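Local coordinates for dinitrogenase iron-molybdenum cofactor biosynthesis domain-containing protein (Pyrococcus horikoshii, PDB 2YX6) that is of unknown biological function but binds ADP and belongs to the family named after dinitrogenase iron-molybdenum cofactor biosynthesis, at residues I5-E8 against K14-V17; E35-V40 against A101-K106. One frame throughout, in Å; residues are numbered along the deposited sequence.

Interaction 1 of 2, residues I5-E8 against K14-V17; sequences IPAE and KSNV
The carboxylate of Glu-8 and the carboxamide of Asn-16 run side by side and point the same way, their planes turned 45° apart. OE1 of Glu-8 stays 3.8 Å from Asn-16 ND2, so the two groups are loosely aligned neighbours at the exposed end of the contact. Nearby, the puckered ring of Pro-6 offers its CG to CG1 of Val-17 at 4.2 Å, while Thr-69, Ser-24 and Phe-27 also pack on it. Val-17 divides its methyls: CG1 is anti to the backbone N (chi1 176°) and goes to Pro-6, leaving CG2 3.8 Å from Ile-5 CG2, where the two side chains cross at about a right angle. Behind these side chains lies a short piece of antiparallel pairing. Asn-16 O takes the amide of Glu-8 (N to O 3.0 Å) nearly head-on, and a second donor, Ser-15 OG (3.2 Å to Asn-16 O), reaches the same oxygen from well off that line. Ser-15 OG also bonds the backbone N of Asp-9; with an alanine here, the Asp-9 amide would probably lose its acceptor and Asn-16 O one of its two donors, letting the turn shift. A CA-H...O contact from Val-17 CA to Pro-6 O (3.3 Å) adds to the pairing. Together with the backbone bond between Pro-6 and Ser-18, this makes Ala-7 and Val-17 a non-hydrogen-bonded antiparallel pair, a single beta bridge that folds the loop back on the end of strand 2-7, with Pro-6 about 8 Å from the ADP-binding Val-87 between side chains.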
ATOM      1  N   ILE A   5      -9.679  -5.088  -5.287  1.00 15.43           N
ATOM      2  CA  ILE A   5      -9.189  -5.271  -6.636  1.00 16.07           C
ATOM      3  C   ILE A   5     -10.309  -4.967  -7.638  1.00 15.63           C
ATOM      4  O   ILE A   5     -11.350  -5.571  -7.578  1.00 14.10           O
ATOM      5  CB  ILE A   5      -8.637  -6.702  -6.892  1.00 16.56           C
ATOM      6  CG1 ILE A   5      -7.487  -7.046  -5.938  1.00 15.59           C
ATOM      7  CG2 ILE A   5      -8.178  -6.832  -8.374  1.00 15.77           C
ATOM      8  CD1 ILE A   5      -7.876  -7.910  -4.981  1.00 25.99           C
ATOM      9  N   PRO A   6     -10.057  -4.042  -8.597  1.00 15.56           N
ATOM     10  CA  PRO A   6     -11.092  -3.735  -9.610  1.00 15.25           C
ATOM     11  C   PRO A   6     -11.197  -4.900 -10.595  1.00 17.47           C
ATOM     12  O   PRO A   6     -10.146  -5.412 -11.046  1.00 16.48           O
ATOM     13  CB  PRO A   6     -10.564  -2.470 -10.311  1.00 16.04           C
ATOM     14  CG  PRO A   6      -9.031  -2.575 -10.235  1.00 13.32           C
ATOM     15  CD  PRO A   6      -8.788  -3.320  -8.843  1.00 15.32           C
ATOM     16  N   ALA A   7     -12.421  -5.367 -10.882  1.00 18.31           N
ATOM     17  CA  ALA A   7     -12.604  -6.530 -11.742  1.00 21.58           C
ATOM     18  C   ALA A   7     -13.192  -6.104 -13.057  1.00 25.09           C
ATOM     19  O   ALA A   7     -13.998  -5.168 -13.104  1.00 24.74           O
ATOM     20  CB  ALA A   7     -13.520  -7.541 -11.090  1.00 20.90           C
ATOM     21  N   GLU A   8     -12.824  -6.830 -14.108  1.00 28.06           N
ATOM     22  CA  GLU A   8     -13.311  -6.568 -15.446  1.00 33.80           C
ATOM     23  C   GLU A   8     -14.753  -7.123 -15.672  1.00 34.01           C
ATOM     24  O   GLU A   8     -15.534  -6.612 -16.479  1.00 34.74           O
ATOM     25  CB  GLU A   8     -12.308  -7.164 -16.435  1.00 33.07           C
ATOM     26  CG  GLU A   8     -12.691  -7.025 -17.896  1.00 38.24           C
ATOM     27  CD  GLU A   8     -11.816  -7.879 -18.819  1.00 39.89           C
ATOM     28  OE1 GLU A   8     -10.576  -7.917 -18.625  1.00 47.48           O
ATOM     29  OE2 GLU A   8     -12.378  -8.530 -19.739  1.00 48.94           O
ATOM     30  N   LYS A  14     -12.079 -15.277 -10.481  1.00 23.22           N
ATOM     31  CA  LYS A  14     -11.820 -15.748 -11.834  1.00 22.88           C
ATOM     32  C   LYS A  14     -11.829 -14.623 -12.894  1.00 23.61           C
ATOM     33  O   LYS A  14     -11.574 -14.900 -14.103  1.00 23.12           O
ATOM     34  CB  LYS A  14     -12.757 -16.861 -12.238  1.00 22.77           C
ATOM     35  CG  LYS A  14     -12.668 -18.105 -11.349  1.00 24.96           C
ATOM     36  CD  LYS A  14     -13.639 -19.157 -11.852  1.00 30.05           C
ATOM     37  CE  LYS A  14     -13.646 -20.471 -11.128  1.00 36.64           C
ATOM     38  NZ  LYS A  14     -14.613 -21.387 -11.892  1.00 37.46           N
ATOM     39  N   SER A  15     -12.080 -13.378 -12.459  1.00 21.21           N
ATOM     40  CA  SER A  15     -12.068 -12.260 -13.398  1.00 21.37           C
ATOM     41  C   SER A  15     -10.657 -11.725 -13.531  1.00 20.52           C
ATOM     42  O   SER A  15      -9.789 -12.097 -12.785  1.00 21.36           O
ATOM     43  CB  SER A  15     -13.007 -11.124 -12.948  1.00 22.57           C
ATOM     44  OG  SER A  15     -12.920 -10.032 -13.882  1.00 20.73           O
ATOM     45  N   ASN A  16     -10.408 -10.862 -14.491  1.00 21.80           N
ATOM     46  CA  ASN A  16      -9.088 -10.225 -14.575  1.00 21.58           C
ATOM     47  C   ASN A  16      -9.158  -8.864 -13.876  1.00 21.70           C
ATOM     48  O   ASN A  16     -10.228  -8.287 -13.749  1.00 21.68           O
ATOM     49  CB  ASN A  16      -8.686 -10.001 -16.038  1.00 22.56           C
ATOM     50  CG  ASN A  16      -8.489 -11.316 -16.838  1.00 26.21           C
ATOM     51  OD1 ASN A  16      -7.736 -12.218 -16.445  1.00 26.48           O
ATOM     52  ND2 ASN A  16      -9.150 -11.392 -17.998  1.00 26.64           N
ATOM     53  N   VAL A  17      -8.014  -8.342 -13.463  1.00 20.97           N
ATOM     54  CA  VAL A  17      -7.922  -6.979 -12.995  1.00 21.31           C
ATOM     55  C   VAL A  17      -8.388  -6.102 -14.134  1.00 23.35           C
ATOM     56  O   VAL A  17      -7.915  -6.242 -15.230  1.00 22.28           O
ATOM     57  CB  VAL A  17      -6.443  -6.628 -12.535  1.00 21.86           C
ATOM     58  CG1 VAL A  17      -6.293  -5.129 -12.104  1.00 19.74           C
ATOM     59  CG2 VAL A  17      -5.966  -7.618 -11.415  1.00 17.63           C
TER

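Interaction 2 of 2, residues E35-V40 against A101-K106; sequences EDVKNV and AFIGGK
Ile-103 supplies the helix side of this contact, using its two methyls on two different partners. CG2 sits against the backbone of Glu-35, 3.5 Å from CA of Glu-35, and is 4.2 Å from that residue's CB. The other branch runs on with chi2 at 168°, an extended course that carries CD1 forward to Val-37, where it lies 3.8 Å from CG2 of Val-37; the two side chains cross at about a right angle. The carboxylate of Glu-35 leads away from the helix, so the glutamate contributes backbone and CB; the side chains meet through carbon alone, and both methyls of Ile-103 also rest near the carbonyl oxygen of Glu-35. The contact is small, burying 127 Å² in all, and lies at the surface.

One shell out, Val-37 also packs on Val-30 of the neighbouring strand 26-33, to which Lys-38 and Asn-39 are joined by backbone hydrogen bonds with Asp-31. On the helix, Phe-102 turns to another side and rests on Ile-66 and Leu-68 of strand 66-68, with Gly-84 of the second subunit against it as well. The chain just past Ile-103 is fixed by its own backbone: Lys-106 N bonds Ala-101 O, Gly-105 N bonds Phe-102 O, and Gly-105 takes a positive phi of 65°. This is a Schellman motif ending helix 95-103, set where the last turn of the helix meets the hairpin connection between strands 26-33 and 36-44, an example of helix-on-sheet packing in an alpha/beta fold.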
ATOM      1  N   GLU A  35      -0.914 -16.771   4.987  1.00 35.95           N
ATOM      2  CA  GLU A  35      -0.881 -17.326   3.640  1.00 36.33           C
ATOM      3  C   GLU A  35      -2.285 -17.632   3.213  1.00 33.89           C
ATOM      4  O   GLU A  35      -2.469 -18.148   2.130  1.00 34.90           O
ATOM      5  CB  GLU A  35      -0.046 -18.625   3.609  1.00 37.27           C
ATOM      6  CG  GLU A  35       1.443 -18.430   4.087  1.00 41.70           C
ATOM      7  CD  GLU A  35       2.148 -19.734   4.515  1.00 41.99           C
ATOM      8  OE1 GLU A  35       1.448 -20.704   4.938  1.00 51.32           O
ATOM      9  OE2 GLU A  35       3.408 -19.777   4.471  1.00 45.75           O
ATOM     10  N   ASP A  36      -3.277 -17.296   4.049  1.00 30.70           N
ATOM     11  CA  ASP A  36      -4.644 -17.814   3.891  1.00 29.71           C
ATOM     12  C   ASP A  36      -5.652 -16.731   3.449  1.00 27.27           C
ATOM     13  O   ASP A  36      -5.686 -15.635   3.982  1.00 27.56           O
ATOM     14  CB  ASP A  36      -5.146 -18.649   5.108  1.00 28.29           C
ATOM     15  CG  ASP A  36      -4.998 -20.197   4.875  1.00 30.65           C
ATOM     16  OD1 ASP A  36      -5.983 -21.002   4.817  1.00 33.34           O
ATOM     17  OD2 ASP A  36      -3.863 -20.670   4.743  1.00 30.41           O
ATOM     18  N   VAL A  37      -6.415 -17.095   2.437  1.00 27.44           N
ATOM     19  CA  VAL A  37      -7.479 -16.291   1.884  1.00 28.21           C
ATOM     20  C   VAL A  37      -8.714 -16.734   2.655  1.00 28.11           C
ATOM     21  O   VAL A  37      -9.212 -17.840   2.402  1.00 29.29           O
ATOM     22  CB  VAL A  37      -7.661 -16.635   0.385  1.00 27.69           C
ATOM     23  CG1 VAL A  37      -9.046 -16.166  -0.140  1.00 26.77           C
ATOM     24  CG2 VAL A  37      -6.468 -16.076  -0.434  1.00 28.28           C
ATOM     25  N   LYS A  38      -9.183 -15.897   3.578  1.00 27.54           N
ATOM     26  CA  LYS A  38     -10.293 -16.222   4.466  1.00 27.09           C
ATOM     27  C   LYS A  38     -11.689 -15.891   3.928  1.00 25.76           C
ATOM     28  O   LYS A  38     -12.680 -16.426   4.382  1.00 25.70           O
ATOM     29  CB  LYS A  38     -10.073 -15.522   5.808  1.00 27.87           C
ATOM     30  CG  LYS A  38      -9.175 -16.324   6.756  1.00 32.78           C
ATOM     31  CD  LYS A  38      -9.997 -17.095   7.783  1.00 39.17           C
ATOM     32  CE  LYS A  38     -10.236 -16.292   9.067  1.00 39.33           C
ATOM     33  NZ  LYS A  38      -9.141 -16.607  10.065  1.00 44.41           N
ATOM     34  N   ASN A  39     -11.773 -14.967   2.985  1.00 24.88           N
ATOM     35  CA  ASN A  39     -13.053 -14.512   2.507  1.00 24.13           C
ATOM     36  C   ASN A  39     -12.845 -13.811   1.173  1.00 23.28           C
ATOM     37  O   ASN A  39     -11.836 -13.083   1.016  1.00 21.81           O
ATOM     38  CB  ASN A  39     -13.615 -13.581   3.552  1.00 24.37           C
ATOM     39  CG  ASN A  39     -15.083 -13.327   3.384  1.00 31.99           C
ATOM     40  OD1 ASN A  39     -15.506 -12.366   2.715  1.00 35.19           O
ATOM     41  ND2 ASN A  39     -15.891 -14.149   4.041  1.00 37.79           N
ATOM     42  N   VAL A  40     -13.748 -14.067   0.219  1.00 20.61           N
ATOM     43  CA  VAL A  40     -13.827 -13.289  -1.017  1.00 21.06           C
ATOM     44  C   VAL A  40     -15.213 -12.654  -1.114  1.00 22.40           C
ATOM     45  O   VAL A  40     -16.219 -13.279  -0.805  1.00 21.81           O
ATOM     46  CB  VAL A  40     -13.588 -14.146  -2.234  1.00 20.67           C
ATOM     47  CG1 VAL A  40     -13.882 -13.364  -3.555  1.00 21.45           C
ATOM     48  CG2 VAL A  40     -12.183 -14.746  -2.193  1.00 20.52           C
ATOM     49  N   ALA A 101       0.151 -14.514  -5.858  1.00 19.31           N
ATOM     50  CA  ALA A 101       1.410 -13.786  -6.032  1.00 21.76           C
ATOM     51  C   ALA A 101       1.607 -12.807  -4.892  1.00 22.44           C
ATOM     52  O   ALA A 101       2.673 -12.775  -4.274  1.00 23.62           O
ATOM     53  CB  ALA A 101       1.511 -13.069  -7.400  1.00 18.05           C
ATOM     54  N   PHE A 102       0.575 -12.027  -4.601  1.00 21.90           N
ATOM     55  CA  PHE A 102       0.630 -11.025  -3.554  1.00 21.64           C
ATOM     56  C   PHE A 102       1.059 -11.618  -2.166  1.00 21.81           C
ATOM     57  O   PHE A 102       2.013 -11.162  -1.509  1.00 20.67           O
ATOM     58  CB  PHE A 102      -0.737 -10.301  -3.506  1.00 21.54           C
ATOM     59  CG  PHE A 102      -0.763  -9.154  -2.532  1.00 23.76           C
ATOM     60  CD1 PHE A 102      -0.185  -7.925  -2.874  1.00 23.21           C
ATOM     61  CD2 PHE A 102      -1.303  -9.330  -1.239  1.00 21.29           C
ATOM     62  CE1 PHE A 102      -0.167  -6.857  -1.926  1.00 24.57           C
ATOM     63  CE2 PHE A 102      -1.282  -8.297  -0.318  1.00 23.33           C
ATOM     64  CZ  PHE A 102      -0.712  -7.063  -0.659  1.00 23.84           C
ATOM     65  N   ILE A 103       0.363 -12.651  -1.737  1.00 21.97           N
ATOM     66  CA  ILE A 103       0.689 -13.387  -0.490  1.00 21.98           C
ATOM     67  C   ILE A 103       2.154 -13.889  -0.421  1.00 23.89           C
ATOM     68  O   ILE A 103       2.775 -13.834   0.644  1.00 24.59           O
ATOM     69  CB  ILE A 103      -0.249 -14.590  -0.361  1.00 22.47           C
ATOM     70  CG1 ILE A 103      -1.667 -14.083  -0.237  1.00 19.66           C
ATOM     71  CG2 ILE A 103       0.133 -15.474   0.857  1.00 22.49           C
ATOM     72  CD1 ILE A 103      -2.763 -15.197  -0.393  1.00 18.52           C
ATOM     73  N   GLY A 104       2.695 -14.351  -1.555  1.00 25.00           N
ATOM     74  CA  GLY A 104       4.090 -14.813  -1.652  1.00 25.81           C
ATOM     75  C   GLY A 104       5.196 -13.853  -2.042  1.00 26.80           C
ATOM     76  O   GLY A 104       6.293 -14.300  -2.425  1.00 25.38           O
ATOM     77  N   GLY A 105       4.954 -12.534  -1.977  1.00 26.16           N
ATOM     78  CA  GLY A 105       6.035 -11.571  -2.270  1.00 26.72           C
ATOM     79  C   GLY A 105       6.591 -11.548  -3.680  1.00 27.49           C
ATOM     80  O   GLY A 105       7.636 -10.905  -3.915  1.00 29.79           O
ATOM     81  N   LYS A 106       5.868 -12.156  -4.636  1.00 26.45           N
ATOM     82  CA  LYS A 106       6.263 -12.236  -6.056  1.00 25.94           C
ATOM     83  C   LYS A 106       5.173 -11.714  -7.017  1.00 25.69           C
ATOM     84  O   LYS A 106       4.575 -12.459  -7.850  1.00 26.11           O
ATOM     85  CB  LYS A 106       6.616 -13.687  -6.468  1.00 25.89           C
ATOM     86  CG  LYS A 106       8.140 -14.018  -6.379  1.00 30.28           C
ATOM     87  CD  LYS A 106       8.349 -15.473  -5.902  1.00 34.11           C
ATOM     88  CE  LYS A 106       8.959 -15.476  -4.483  1.00 34.26           C
ATOM     89  NZ  LYS A 106      10.363 -14.895  -4.485  1.00 30.24           N
TER

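How the interactions relate
Helix 95-103 and the mixed sheet are what the two interactions share. Interaction 1 comes first along the chain and is complete before interaction 2 opens; their centres are 15 Å apart and their nearest atoms about 7 Å, without touching. Ile-95, at the start of the helix, packs on Ile-5, Ala-7 and Val-17 of interaction 1, whereas the end of the same helix provides interaction 2. The helix thus spans from central strand 2-7 to edge strand 36-44. The strand order 3-2-1-4-5, with the second strand antiparallel, is that of the ribonuclease H-like fold. Interaction 1 lies nearer the nucleotide site; interaction 2 is remote from it, beside the second subunit.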